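Local coordinates for protein trehalose-6-phosphate phosphatase (Candida albicans, PDB 5DXF) that carries, in this N-terminal fragment, a glycosyltransferase family 20 region belonging to the GT-B fold clan, at residues 331-336 against 368-373; 420-425 against 442-447; 360-365 against 484-489; 345-350 against 385-390. All coordinates share one frame; numbering follows the deposited sequence.

Contact 1: residues 331-336 against 368-373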
loop_
_atom_site.group_PDB
_atom_site.type_symbol
_atom_site.label_atom_id
_atom_site.label_comp_id
_atom_site.label_asym_id
_atom_site.label_seq_id
_atom_site.Cartn_x
_atom_site.Cartn_y
_atom_site.Cartn_z
ATOM N N LYS A 331 -3.375 7.878 30.611
ATOM C CA LYS A 331 -2.226 7.841 29.708
ATOM C C LYS A 331 -2.593 8.249 28.282
ATOM O O LYS A 331 -3.733 8.081 27.851
ATOM C CB LYS A 331 -1.598 6.445 29.704
ATOM C CG LYS A 331 -0.957 6.063 31.027
ATOM C CD LYS A 331 -0.389 4.656 31.000
ATOM C CE LYS A 331 0.339 4.352 32.297
ATOM N NZ LYS A 331 1.419 5.345 32.551
ATOM N N LYS A 332 -1.613 8.790 27.561
ATOM C CA LYS A 332 -1.801 9.197 26.172
ATOM C C LYS A 332 -1.268 8.122 25.227
ATOM O O LYS A 332 -0.150 7.635 25.401
ATOM C CB LYS A 332 -1.105 10.533 25.902
ATOM C CG LYS A 332 -1.591 11.694 26.765
ATOM C CD LYS A 332 -3.003 12.133 26.389
ATOM C CE LYS A 332 -3.433 13.371 27.171
ATOM N NZ LYS A 332 -4.821 13.807 26.833
ATOM N N LEU A 333 -2.064 7.766 24.224
ATOM C CA LEU A 333 -1.739 6.632 23.361
ATOM C C LEU A 333 -1.347 7.028 21.938
ATOM O O LEU A 333 -2.117 7.677 21.226
ATOM C CB LEU A 333 -2.921 5.661 23.311
ATOM C CG LEU A 333 -2.861 4.427 24.217
ATOM C CD1 LEU A 333 -2.056 4.695 25.485
ATOM C CD2 LEU A 333 -4.263 3.934 24.553
ATOM N N ILE A 334 -0.146 6.624 21.534
ATOM C CA ILE A 334 0.288 6.758 20.149
ATOM C C ILE A 334 0.175 5.390 19.486
ATOM O O ILE A 334 0.768 4.417 19.958
ATOM C CB ILE A 334 1.736 7.285 20.042
ATOM C CG1 ILE A 334 1.960 8.433 21.028
ATOM C CG2 ILE A 334 2.046 7.727 18.619
ATOM C CD1 ILE A 334 3.306 9.115 20.884
ATOM N N VAL A 335 -0.597 5.313 18.404
ATOM C CA VAL A 335 -0.866 4.038 17.747
ATOM C C VAL A 335 -0.511 4.064 16.265
ATOM O O VAL A 335 -0.925 4.966 15.531
ATOM C CB VAL A 335 -2.348 3.638 17.896
ATOM C CG1 VAL A 335 -2.627 2.331 17.161
ATOM C CG2 VAL A 335 -2.714 3.517 19.363
ATOM N N GLY A 336 0.258 3.067 15.833
ATOM C CA GLY A 336 0.619 2.930 14.435
ATOM C C GLY A 336 0.710 1.476 14.014
ATOM O O GLY A 336 0.967 0.597 14.839
ATOM N N VAL A 368 2.337 6.253 26.025
ATOM C CA VAL A 368 2.589 4.889 25.580
ATOM C C VAL A 368 2.511 4.791 24.061
ATOM O O VAL A 368 1.511 5.175 23.456
ATOM C CB VAL A 368 1.593 3.897 26.205
ATOM C CG1 VAL A 368 1.779 2.512 25.604
ATOM C CG2 VAL A 368 1.762 3.859 27.717
ATOM N N LEU A 369 3.579 4.284 23.452
ATOM C CA LEU A 369 3.616 4.072 22.009
ATOM C C LEU A 369 3.267 2.623 21.686
ATOM O O LEU A 369 3.976 1.703 22.095
ATOM C CB LEU A 369 4.995 4.434 21.442
ATOM C CG LEU A 369 5.209 4.391 19.923
ATOM C CD1 LEU A 369 6.196 5.463 19.488
ATOM C CD2 LEU A 369 5.705 3.025 19.477
ATOM N N ILE A 370 2.173 2.421 20.959
ATOM C CA ILE A 370 1.772 1.081 20.543
ATOM C C ILE A 370 2.062 0.872 19.063
ATOM O O ILE A 370 1.483 1.541 18.205
ATOM C CB ILE A 370 0.275 0.823 20.814
ATOM C CG1 ILE A 370 -0.000 0.866 22.317
ATOM C CG2 ILE A 370 -0.150 -0.520 20.230
ATOM C CD1 ILE A 370 -1.464 0.962 22.669
ATOM N N GLN A 371 2.972 -0.054 18.773
ATOM C CA GLN A 371 3.332 -0.378 17.398
ATOM C C GLN A 371 3.001 -1.832 17.077
ATOM O O GLN A 371 3.516 -2.749 17.717
ATOM C CB GLN A 371 4.822 -0.114 17.150
ATOM C CG GLN A 371 5.246 -0.265 15.696
ATOM C CD GLN A 371 4.669 0.818 14.807
ATOM O OE1 GLN A 371 4.464 1.951 15.244
ATOM N NE2 GLN A 371 4.398 0.475 13.554
ATOM N N VAL A 372 2.126 -2.033 16.097
ATOM C CA VAL A 372 1.861 -3.367 15.575
ATOM C C VAL A 372 2.521 -3.489 14.206
ATOM O O VAL A 372 2.272 -2.683 13.309
ATOM C CB VAL A 372 0.350 -3.663 15.480
ATOM C CG1 VAL A 372 -0.412 -2.409 15.088
ATOM C CG2 VAL A 372 0.086 -4.788 14.487
ATOM N N SER A 373 3.379 -4.493 14.055
ATOM C CA SER A 373 4.198 -4.614 12.856
ATOM C C SER A 373 3.923 -5.887 12.066
ATOM O O SER A 373 3.488 -6.899 12.615
ATOM C CB SER A 373 5.681 -4.544 13.225
ATOM O OG SER A 373 5.968 -5.381 14.330
#
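L333 and V368 begin the pairing of two parallel strands, the outer members of the beta-alpha-beta unit 332-339, 346-359, 367-374, consistent with a Rossmann-like domain of the GT-B fold. The strand directions differ by 19°, and five backbone bonds join them, the first from V368 N to K332 O (2.9 Å), the last from V372 N to G336 O (3.1 Å); I334 and G336 both donate and accept. On one face L333 lies alongside V368, pointing the same way, with L333 CD1 3.8 Å from V368 CB. I370 meets the same leucine at a slant: its CG1 stands anti to the carbonyl carbon (chi1 -64°), and an extended chi2 carries I370 CD1 to 4.0 Å from L333 CG. V335 CG2 adds a looser contact, 4.3 Å from I370 CB, and V424 and L421 of helix 415-424 touch L333 and V335, respectively, on this face. I334, L369 and Q371 project from the opposite face, where L369 packs on L350 and F353 of helix 346-359. The Q371 chain bends at chi2 (69°) and lays its amide beside G336: Q371 CD is 3.7 Å from G336 O, while OE1 accepts from K349 NZ and NE2 bonds to D338 OD2.

Contact 2: residues 420-425 against 442-447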
loop_
_atom_site.group_PDB
_atom_site.type_symbol
_atom_site.label_atom_id
_atom_site.label_comp_id
_atom_site.label_asym_id
_atom_site.label_seq_id
_atom_site.Cartn_x
_atom_site.Cartn_y
_atom_site.Cartn_z
ATOM N N ALA A 420 -10.337 -0.645 16.846
ATOM C CA ALA A 420 -10.349 -0.217 18.239
ATOM C C ALA A 420 -9.115 0.619 18.504
ATOM O O ALA A 420 -9.218 1.775 18.890
ATOM C CB ALA A 420 -10.384 -1.404 19.177
ATOM N N LEU A 421 -7.949 0.014 18.281
ATOM C CA LEU A 421 -6.660 0.682 18.461
ATOM C C LEU A 421 -6.612 2.074 17.821
ATOM O O LEU A 421 -6.154 3.035 18.447
ATOM C CB LEU A 421 -5.529 -0.194 17.905
ATOM C CG LEU A 421 -5.105 -1.396 18.760
ATOM C CD1 LEU A 421 -4.224 -2.351 17.967
ATOM C CD2 LEU A 421 -4.394 -0.929 20.020
ATOM N N LEU A 422 -7.093 2.188 16.588
ATOM C CA LEU A 422 -7.119 3.486 15.921
ATOM C C LEU A 422 -8.055 4.467 16.625
ATOM O O LEU A 422 -7.716 5.639 16.788
ATOM C CB LEU A 422 -7.528 3.334 14.455
ATOM C CG LEU A 422 -6.521 2.609 13.560
ATOM C CD1 LEU A 422 -6.993 2.599 12.115
ATOM C CD2 LEU A 422 -5.139 3.240 13.673
ATOM N N ARG A 423 -9.222 3.993 17.052
ATOM C CA ARG A 423 -10.187 4.859 17.727
ATOM C C ARG A 423 -9.706 5.349 19.099
ATOM O O ARG A 423 -9.893 6.518 19.434
ATOM C CB ARG A 423 -11.535 4.145 17.871
ATOM C CG ARG A 423 -12.457 4.305 16.668
ATOM C CD ARG A 423 -13.832 3.717 16.940
ATOM N NE ARG A 423 -14.486 4.370 18.069
ATOM C CZ ARG A 423 -15.575 3.910 18.677
ATOM N NH1 ARG A 423 -16.141 2.782 18.269
ATOM N NH2 ARG A 423 -16.095 4.576 19.698
ATOM N N VAL A 424 -9.086 4.476 19.891
ATOM C CA VAL A 424 -8.629 4.872 21.225
ATOM C C VAL A 424 -7.398 5.777 21.136
ATOM O O VAL A 424 -7.033 6.445 22.104
ATOM C CB VAL A 424 -8.284 3.642 22.113
ATOM C CG1 VAL A 424 -8.138 4.045 23.586
ATOM C CG2 VAL A 424 -9.343 2.556 21.976
ATOM N N ALA A 425 -6.767 5.809 19.968
ATOM C CA ALA A 425 -5.531 6.565 19.790
ATOM C C ALA A 425 -5.693 8.061 20.063
ATOM O O ALA A 425 -6.636 8.694 19.584
ATOM C CB ALA A 425 -4.994 6.354 18.392
ATOM N N LEU A 442 -5.281 7.372 6.562
ATOM C CA LEU A 442 -6.653 7.611 6.128
ATOM C C LEU A 442 -7.654 6.914 7.051
ATOM O O LEU A 442 -8.609 7.537 7.544
ATOM C CB LEU A 442 -6.837 7.135 4.687
ATOM C CG LEU A 442 -5.815 7.623 3.656
ATOM C CD1 LEU A 442 -6.021 6.924 2.318
ATOM C CD2 LEU A 442 -5.895 9.132 3.491
ATOM N N GLU A 443 -7.425 5.623 7.285
ATOM C CA GLU A 443 -8.260 4.850 8.205
ATOM C C GLU A 443 -8.324 5.493 9.591
ATOM O O GLU A 443 -9.391 5.558 10.206
ATOM C CB GLU A 443 -7.743 3.414 8.316
ATOM C CG GLU A 443 -8.299 2.482 7.254
ATOM C CD GLU A 443 -7.442 1.250 7.040
ATOM O OE1 GLU A 443 -7.875 0.347 6.292
ATOM O OE2 GLU A 443 -6.334 1.187 7.612
ATOM N N PHE A 444 -7.179 5.971 10.068
ATOM C CA PHE A 444 -7.097 6.666 11.348
ATOM C C PHE A 444 -7.963 7.921 11.352
ATOM O O PHE A 444 -8.699 8.177 12.314
ATOM C CB PHE A 444 -5.644 7.029 11.664
ATOM C CG PHE A 444 -5.490 7.998 12.805
ATOM C CD1 PHE A 444 -5.512 7.554 14.118
ATOM C CD2 PHE A 444 -5.310 9.354 12.563
ATOM C CE1 PHE A 444 -5.364 8.442 15.171
ATOM C CE2 PHE A 444 -5.165 10.249 13.609
ATOM C CZ PHE A 444 -5.189 9.792 14.916
ATOM N N VAL A 445 -7.866 8.704 10.280
ATOM C CA VAL A 445 -8.649 9.929 10.167
ATOM C C VAL A 445 -10.141 9.607 10.220
ATOM O O VAL A 445 -10.905 10.311 10.886
ATOM C CB VAL A 445 -8.323 10.707 8.871
ATOM C CG1 VAL A 445 -9.299 11.851 8.674
ATOM C CG2 VAL A 445 -6.900 11.240 8.915
ATOM N N ILE A 446 -10.554 8.539 9.537
ATOM C CA ILE A 446 -11.947 8.100 9.638
ATOM C C ILE A 446 -12.302 7.749 11.083
ATOM O O ILE A 446 -13.349 8.154 11.601
ATOM C CB ILE A 446 -12.246 6.870 8.753
ATOM C CG1 ILE A 446 -12.139 7.217 7.271
ATOM C CG2 ILE A 446 -13.631 6.322 9.057
ATOM C CD1 ILE A 446 -12.508 6.065 6.374
ATOM N N CYS A 447 -11.414 7.002 11.730
ATOM C CA CYS A 447 -11.647 6.522 13.088
ATOM C C CYS A 447 -11.646 7.639 14.123
ATOM O O CYS A 447 -12.061 7.429 15.262
ATOM C CB CYS A 447 -10.593 5.479 13.469
ATOM S SG CYS A 447 -10.776 3.883 12.642
#
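Helix segments 420-424 and 442-447 pass each other with axes 8.6 Å apart and a signed crossing angle of -62°, bringing the L422 backbone close to F444 and that of R423 close to C447. L422 is the main intruder. Its CG lies anti to the carbonyl carbon (chi1 -68°), and the chain thus reaches across helix 442-447 at two levels: the stem atom L422 CB is 3.8 Å from C447 SG, while the branch L422 CD1 comes 3.9 Å from F444 N and 4.0 Å from E443 CB. The F444 ring reaches back toward the end of the other helix, where A425 CB approaches it at the edge, in the ring plane, 3.9 Å from F444 CE1. R423 CG lies against the end of the other segment, 3.4 Å from C447 O and 3.9 Å from C447 CB, while its guanidinium leads outward to A310 O and E318 OE2. No hydrogen bond crosses between the two segments, whose touching residues are mostly buried, so apolar packing joins them; beside it, E443 OE2 bonds to Y418 OH, one turn earlier on helix 415-424, adding a polar link between the same two helices.

Contact 3: residues 360-365 against 484-489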
loop_
_atom_site.group_PDB
_atom_site.type_symbol
_atom_site.label_atom_id
_atom_site.label_comp_id
_atom_site.label_asym_id
_atom_site.label_seq_id
_atom_site.Cartn_x
_atom_site.Cartn_y
_atom_site.Cartn_z
ATOM N N TYR A 360 11.041 16.017 27.173
ATOM C CA TYR A 360 9.890 16.388 27.990
ATOM C C TYR A 360 9.652 15.421 29.146
ATOM O O TYR A 360 9.053 14.361 28.961
ATOM C CB TYR A 360 8.637 16.479 27.117
ATOM C CG TYR A 360 8.809 17.379 25.916
ATOM C CD1 TYR A 360 8.650 18.754 26.028
ATOM C CD2 TYR A 360 9.138 16.856 24.672
ATOM C CE1 TYR A 360 8.811 19.583 24.933
ATOM C CE2 TYR A 360 9.301 17.676 23.572
ATOM C CZ TYR A 360 9.136 19.038 23.708
ATOM O OH TYR A 360 9.296 19.858 22.615
ATOM N N PRO A 361 10.119 15.794 30.347
ATOM C CA PRO A 361 9.891 15.031 31.579
ATOM C C PRO A 361 8.411 14.973 31.944
ATOM O O PRO A 361 7.983 14.073 32.666
ATOM C CB PRO A 361 10.677 15.815 32.636
ATOM C CG PRO A 361 11.656 16.634 31.866
ATOM C CD PRO A 361 10.972 16.971 30.582
ATOM N N GLU A 362 7.650 15.940 31.446
ATOM C CA GLU A 362 6.217 16.028 31.699
ATOM C C GLU A 362 5.451 14.844 31.117
ATOM O O GLU A 362 4.428 14.426 31.662
ATOM C CB GLU A 362 5.670 17.331 31.116
ATOM C CG GLU A 362 6.242 17.649 29.743
ATOM C CD GLU A 362 5.624 18.879 29.114
ATOM O OE1 GLU A 362 4.462 19.197 29.441
ATOM O OE2 GLU A 362 6.304 19.529 28.292
ATOM N N TRP A 363 5.952 14.306 30.011
ATOM C CA TRP A 363 5.255 13.244 29.296
ATOM C C TRP A 363 5.783 11.853 29.635
ATOM O O TRP A 363 5.231 10.849 29.188
ATOM C CB TRP A 363 5.340 13.484 27.790
ATOM C CG TRP A 363 4.534 14.661 27.336
ATOM C CD1 TRP A 363 5.007 15.889 26.978
ATOM C CD2 TRP A 363 3.109 14.724 27.205
ATOM N NE1 TRP A 363 3.965 16.711 26.624
ATOM C CE2 TRP A 363 2.790 16.021 26.756
ATOM C CE3 TRP A 363 2.073 13.813 27.423
ATOM C CZ2 TRP A 363 1.478 16.426 26.519
ATOM C CZ3 TRP A 363 0.773 14.216 27.186
ATOM C CH2 TRP A 363 0.486 15.511 26.739
ATOM N N ARG A 364 6.850 11.795 30.424
ATOM C CA ARG A 364 7.317 10.522 30.953
ATOM C C ARG A 364 6.234 9.958 31.871
ATOM O O ARG A 364 5.462 10.718 32.457
ATOM C CB ARG A 364 8.645 10.692 31.695
ATOM C CG ARG A 364 9.761 11.230 30.810
ATOM C CD ARG A 364 11.007 11.598 31.600
ATOM N NE ARG A 364 11.944 12.359 30.777
ATOM C CZ ARG A 364 13.067 12.909 31.229
ATOM N NH1 ARG A 364 13.405 12.785 32.505
ATOM N NH2 ARG A 364 13.853 13.585 30.402
ATOM N N GLU A 365 6.170 8.628 31.953
ATOM C CA GLU A 365 5.153 7.888 32.713
ATOM C C GLU A 365 3.746 7.956 32.109
ATOM O O GLU A 365 2.880 7.161 32.473
ATOM C CB GLU A 365 5.086 8.370 34.167
ATOM C CG GLU A 365 6.336 8.125 34.987
ATOM C CD GLU A 365 6.197 8.640 36.407
ATOM O OE1 GLU A 365 5.959 9.854 36.578
ATOM O OE2 GLU A 365 6.314 7.829 37.350
ATOM N N THR A 484 7.279 18.158 17.406
ATOM C CA THR A 484 5.978 18.038 16.757
ATOM C C THR A 484 5.009 17.209 17.590
ATOM O O THR A 484 3.836 17.551 17.702
ATOM C CB THR A 484 6.100 17.406 15.361
ATOM O OG1 THR A 484 7.090 18.106 14.598
ATOM C CG2 THR A 484 4.769 17.468 14.633
ATOM N N ILE A 485 5.502 16.117 18.163
ATOM C CA ILE A 485 4.684 15.264 19.020
ATOM C C ILE A 485 4.201 16.047 20.239
ATOM O O ILE A 485 3.014 16.002 20.589
ATOM C CB ILE A 485 5.463 14.008 19.466
ATOM C CG1 ILE A 485 5.627 13.037 18.293
ATOM C CG2 ILE A 485 4.757 13.315 20.616
ATOM C CD1 ILE A 485 6.648 11.949 18.545
ATOM N N ASN A 486 5.117 16.778 20.871
ATOM C CA ASN A 486 4.736 17.639 21.988
ATOM C C ASN A 486 3.674 18.662 21.580
ATOM O O ASN A 486 2.703 18.880 22.307
ATOM C CB ASN A 486 5.959 18.356 22.565
ATOM C CG ASN A 486 5.604 19.263 23.733
ATOM O OD1 ASN A 486 5.354 18.795 24.844
ATOM N ND2 ASN A 486 5.583 20.568 23.484
ATOM N N ASP A 487 3.860 19.277 20.415
ATOM C CA ASP A 487 2.914 20.270 19.907
ATOM C C ASP A 487 1.530 19.680 19.653
ATOM O O ASP A 487 0.516 20.303 19.964
ATOM C CB ASP A 487 3.438 20.898 18.617
ATOM C CG ASP A 487 4.527 21.920 18.865
ATOM O OD1 ASP A 487 4.999 22.031 20.015
ATOM O OD2 ASP A 487 4.917 22.612 17.900
ATOM N N ALA A 488 1.498 18.481 19.081
ATOM C CA ALA A 488 0.248 17.827 18.721
ATOM C C ALA A 488 -0.503 17.352 19.955
ATOM O O ALA A 488 -1.733 17.397 19.996
ATOM C CB ALA A 488 0.511 16.662 17.784
ATOM N N LEU A 489 0.237 16.897 20.961
ATOM C CA LEU A 489 -0.386 16.468 22.207
ATOM C C LEU A 489 -0.989 17.648 22.967
ATOM O O LEU A 489 -1.939 17.482 23.732
ATOM C CB LEU A 489 0.622 15.738 23.094
ATOM C CG LEU A 489 1.063 14.351 22.624
ATOM C CD1 LEU A 489 1.911 13.679 23.690
ATOM C CD2 LEU A 489 -0.144 13.497 22.272
#
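Y360, the first residue to leave helical geometry after helix 346-359, lays its ring flat against the side-chain amide of N486 on helix 478-489. The two planes are 3° apart, a true stack, with Y360 CE1 3.4 Å from N486 CG. The asparagine stem shares the same face in a CH-pi contact, N486 CB standing 3.8 Å from the centroid of the Y360 ring. N486 achieves this by swinging CG anti to its own backbone N (chi1 -180°), which extends the amide out from the helix over the tyrosine. Next, E362 adds little: its OE2 comes only within 3.7 Å of N486 OD1, and the carboxylate and amide planes are far from parallel. W363 N bonds back to Y360 O, closing the turn 360-363. W363 then supplies the hydrogen bond of the contact, NE1 donating to N486 OD1 at 3.1 Å with a bent N-H...O angle of 136°, the oxygen lying at the indole edge, somewhat tilted from the ring plane. Over the six-membered ring, nearly on its normal, sits L489 CD1, 3.6 Å from the centroid in a second CH-pi contact, while L489 CB is 3.6 Å from W363 CZ2. F356 of helix 346-359 meets the same indole with its ring. One amide is therefore used twice: the stack sets its tilt, and the indole N-H is consistent with OD1 being the atom turned toward W363. Together they join the loop before strand 367-374 to helix 478-489 near the protein surface.

Contact 4: residues 345-350 against 385-390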
loop_
_atom_site.group_PDB
_atom_site.type_symbol
_atom_site.label_atom_id
_atom_site.label_comp_id
_atom_site.label_asym_id
_atom_site.label_seq_id
_atom_site.Cartn_x
_atom_site.Cartn_y
_atom_site.Cartn_z
ATOM N N GLY A 345 9.662 3.326 7.907
ATOM C CA GLY A 345 10.210 4.278 8.858
ATOM C C GLY A 345 9.863 4.090 10.323
ATOM O O GLY A 345 9.610 5.065 11.030
ATOM N N VAL A 346 9.863 2.845 10.787
ATOM C CA VAL A 346 9.605 2.560 12.195
ATOM C C VAL A 346 10.771 3.044 13.057
ATOM O O VAL A 346 10.573 3.575 14.153
ATOM C CB VAL A 346 9.370 1.054 12.429
ATOM C CG1 VAL A 346 9.136 0.770 13.907
ATOM C CG2 VAL A 346 8.193 0.569 11.599
ATOM N N ILE A 347 11.983 2.866 12.543
ATOM C CA ILE A 347 13.199 3.295 13.228
ATOM C C ILE A 347 13.186 4.794 13.524
ATOM O O ILE A 347 13.502 5.219 14.637
ATOM C CB ILE A 347 14.449 2.948 12.396
ATOM C CG1 ILE A 347 14.654 1.433 12.362
ATOM C CG2 ILE A 347 15.680 3.643 12.956
ATOM C CD1 ILE A 347 15.636 0.970 11.315
ATOM N N GLN A 348 12.814 5.588 12.525
ATOM C CA GLN A 348 12.747 7.036 12.681
ATOM C C GLN A 348 11.683 7.422 13.705
ATOM O O GLN A 348 11.862 8.367 14.477
ATOM C CB GLN A 348 12.461 7.714 11.338
ATOM C CG GLN A 348 13.633 7.699 10.361
ATOM C CD GLN A 348 13.913 6.323 9.788
ATOM O OE1 GLN A 348 12.996 5.537 9.555
ATOM N NE2 GLN A 348 15.186 6.021 9.567
ATOM N N LYS A 349 10.581 6.680 13.708
ATOM C CA LYS A 349 9.504 6.898 14.666
ATOM C C LYS A 349 9.994 6.658 16.090
ATOM O O LYS A 349 9.727 7.453 16.993
ATOM C CB LYS A 349 8.317 5.985 14.358
ATOM C CG LYS A 349 7.118 6.186 15.270
ATOM C CD LYS A 349 6.044 5.140 15.011
ATOM C CE LYS A 349 5.686 5.059 13.534
ATOM N NZ LYS A 349 4.538 4.142 13.290
ATOM N N LEU A 350 10.721 5.562 16.278
ATOM C CA LEU A 350 11.232 5.196 17.594
ATOM C C LEU A 350 12.317 6.157 18.076
ATOM O O LEU A 350 12.394 6.468 19.264
ATOM C CB LEU A 350 11.771 3.767 17.573
ATOM C CG LEU A 350 10.735 2.685 17.271
ATOM C CD1 LEU A 350 11.396 1.322 17.210
ATOM C CD2 LEU A 350 9.620 2.700 18.306
ATOM N N THR A 385 16.129 -5.979 13.943
ATOM C CA THR A 385 17.131 -5.965 15.007
ATOM C C THR A 385 17.348 -4.556 15.569
ATOM O O THR A 385 17.423 -4.366 16.784
ATOM C CB THR A 385 18.484 -6.532 14.514
ATOM O OG1 THR A 385 18.312 -7.893 14.099
ATOM C CG2 THR A 385 19.525 -6.487 15.623
ATOM N N ARG A 386 17.442 -3.574 14.677
ATOM C CA ARG A 386 17.638 -2.182 15.079
ATOM C C ARG A 386 16.409 -1.633 15.800
ATOM O O ARG A 386 16.525 -1.072 16.892
ATOM C CB ARG A 386 17.957 -1.308 13.866
ATOM C CG ARG A 386 19.293 -1.601 13.205
ATOM C CD ARG A 386 19.471 -0.737 11.967
ATOM N NE ARG A 386 19.502 0.682 12.308
ATOM C CZ ARG A 386 19.484 1.667 11.418
ATOM N NH1 ARG A 386 19.430 1.392 10.122
ATOM N NH2 ARG A 386 19.515 2.928 11.825
ATOM N N VAL A 387 15.243 -1.788 15.171
ATOM C CA VAL A 387 13.958 -1.411 15.768
ATOM C C VAL A 387 13.842 -1.943 17.183
ATOM O O VAL A 387 13.521 -1.211 18.131
ATOM C CB VAL A 387 12.758 -1.948 14.950
ATOM C CG1 VAL A 387 11.501 -2.026 15.819
ATOM C CG2 VAL A 387 12.513 -1.088 13.720
ATOM N N THR A 388 14.117 -3.236 17.294
ATOM C CA THR A 388 14.058 -3.950 18.550
ATOM C C THR A 388 15.044 -3.412 19.587
ATOM O O THR A 388 14.710 -3.271 20.765
ATOM C CB THR A 388 14.333 -5.426 18.303
ATOM O OG1 THR A 388 13.189 -6.027 17.682
ATOM C CG2 THR A 388 14.603 -6.103 19.569
ATOM N N GLU A 389 16.260 -3.118 19.139
ATOM C CA GLU A 389 17.279 -2.550 20.013
ATOM C C GLU A 389 16.826 -1.206 20.578
ATOM O O GLU A 389 16.963 -0.946 21.777
ATOM C CB GLU A 389 18.605 -2.399 19.258
ATOM C CG GLU A 389 19.707 -1.699 20.047
ATOM C CD GLU A 389 21.053 -1.739 19.342
ATOM O OE1 GLU A 389 21.951 -0.956 19.721
ATOM O OE2 GLU A 389 21.216 -2.561 18.415
ATOM N N ILE A 390 16.275 -0.364 19.710
ATOM C CA ILE A 390 15.781 0.942 20.130
ATOM C C ILE A 390 14.625 0.794 21.119
ATOM O O ILE A 390 14.569 1.503 22.124
ATOM C CB ILE A 390 15.327 1.791 18.925
ATOM C CG1 ILE A 390 16.446 1.886 17.888
ATOM C CG2 ILE A 390 14.914 3.180 19.375
ATOM C CD1 ILE A 390 15.986 2.392 16.534
#
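I347 and V387 form the middle of a buried apolar seam between two nearly parallel helices, segments 346-350 and 385-390, whose axes run 9.5 Å apart at 14°. Helix 346-359 is the crossover between strands 332-339 and 367-374, and helix 381-398 follows the second strand and packs beside it, as successive helices do in a parallel alpha/beta fold. Aliphatic packing dominates. I347 CG1 lies 3.6 Å from V387 CG2, and the other branch, I347 CG2, turns to I390 CD1 at 3.8 Å. V387 is wedged between three residues: its CG2 meets V346 CG1 (3.9 Å) as well as I347, while its CG1 meets L350 CD1 at 3.6 Å, the valine and leucine side chains crossing at about a right angle. One turn further on, L350 CB rests 3.7 Å from I390 CG2. A second kind of contact involves a charged group. Solvent-exposed R386 bends at chi3 (63°), folding its guanidinium back so that I347 CD1 stands over the centre of one face, 3.9 Å from R386 CZ. No hydrogen bond crosses; between these segments the contact is van der Waals packing of branched aliphatic groups, with the flat guanidinium laid over I347 at the exposed edge.

All four contacts belong to the later part of the chain and lie within the family 20 region. Contacts 1, 3 and 4 cross along the chain: 360-365 falls between the segments of contacts 1 and 4, while its partner 484-489 comes after all of them. Contact 2 is nested within the loop closed by contact 3. Contact 1 touches each of the others, its centre lying about 12 Å from that of contact 2 and about 14 Å from those of contacts 3 and 4. L333 and V335 meet helix 415-424 and L369 meets helix 346-359, so these helices pack on opposite faces of the parallel sheet, an alpha/beta/alpha layering as in GT-B domains; contact 3 brings in helix 478-489.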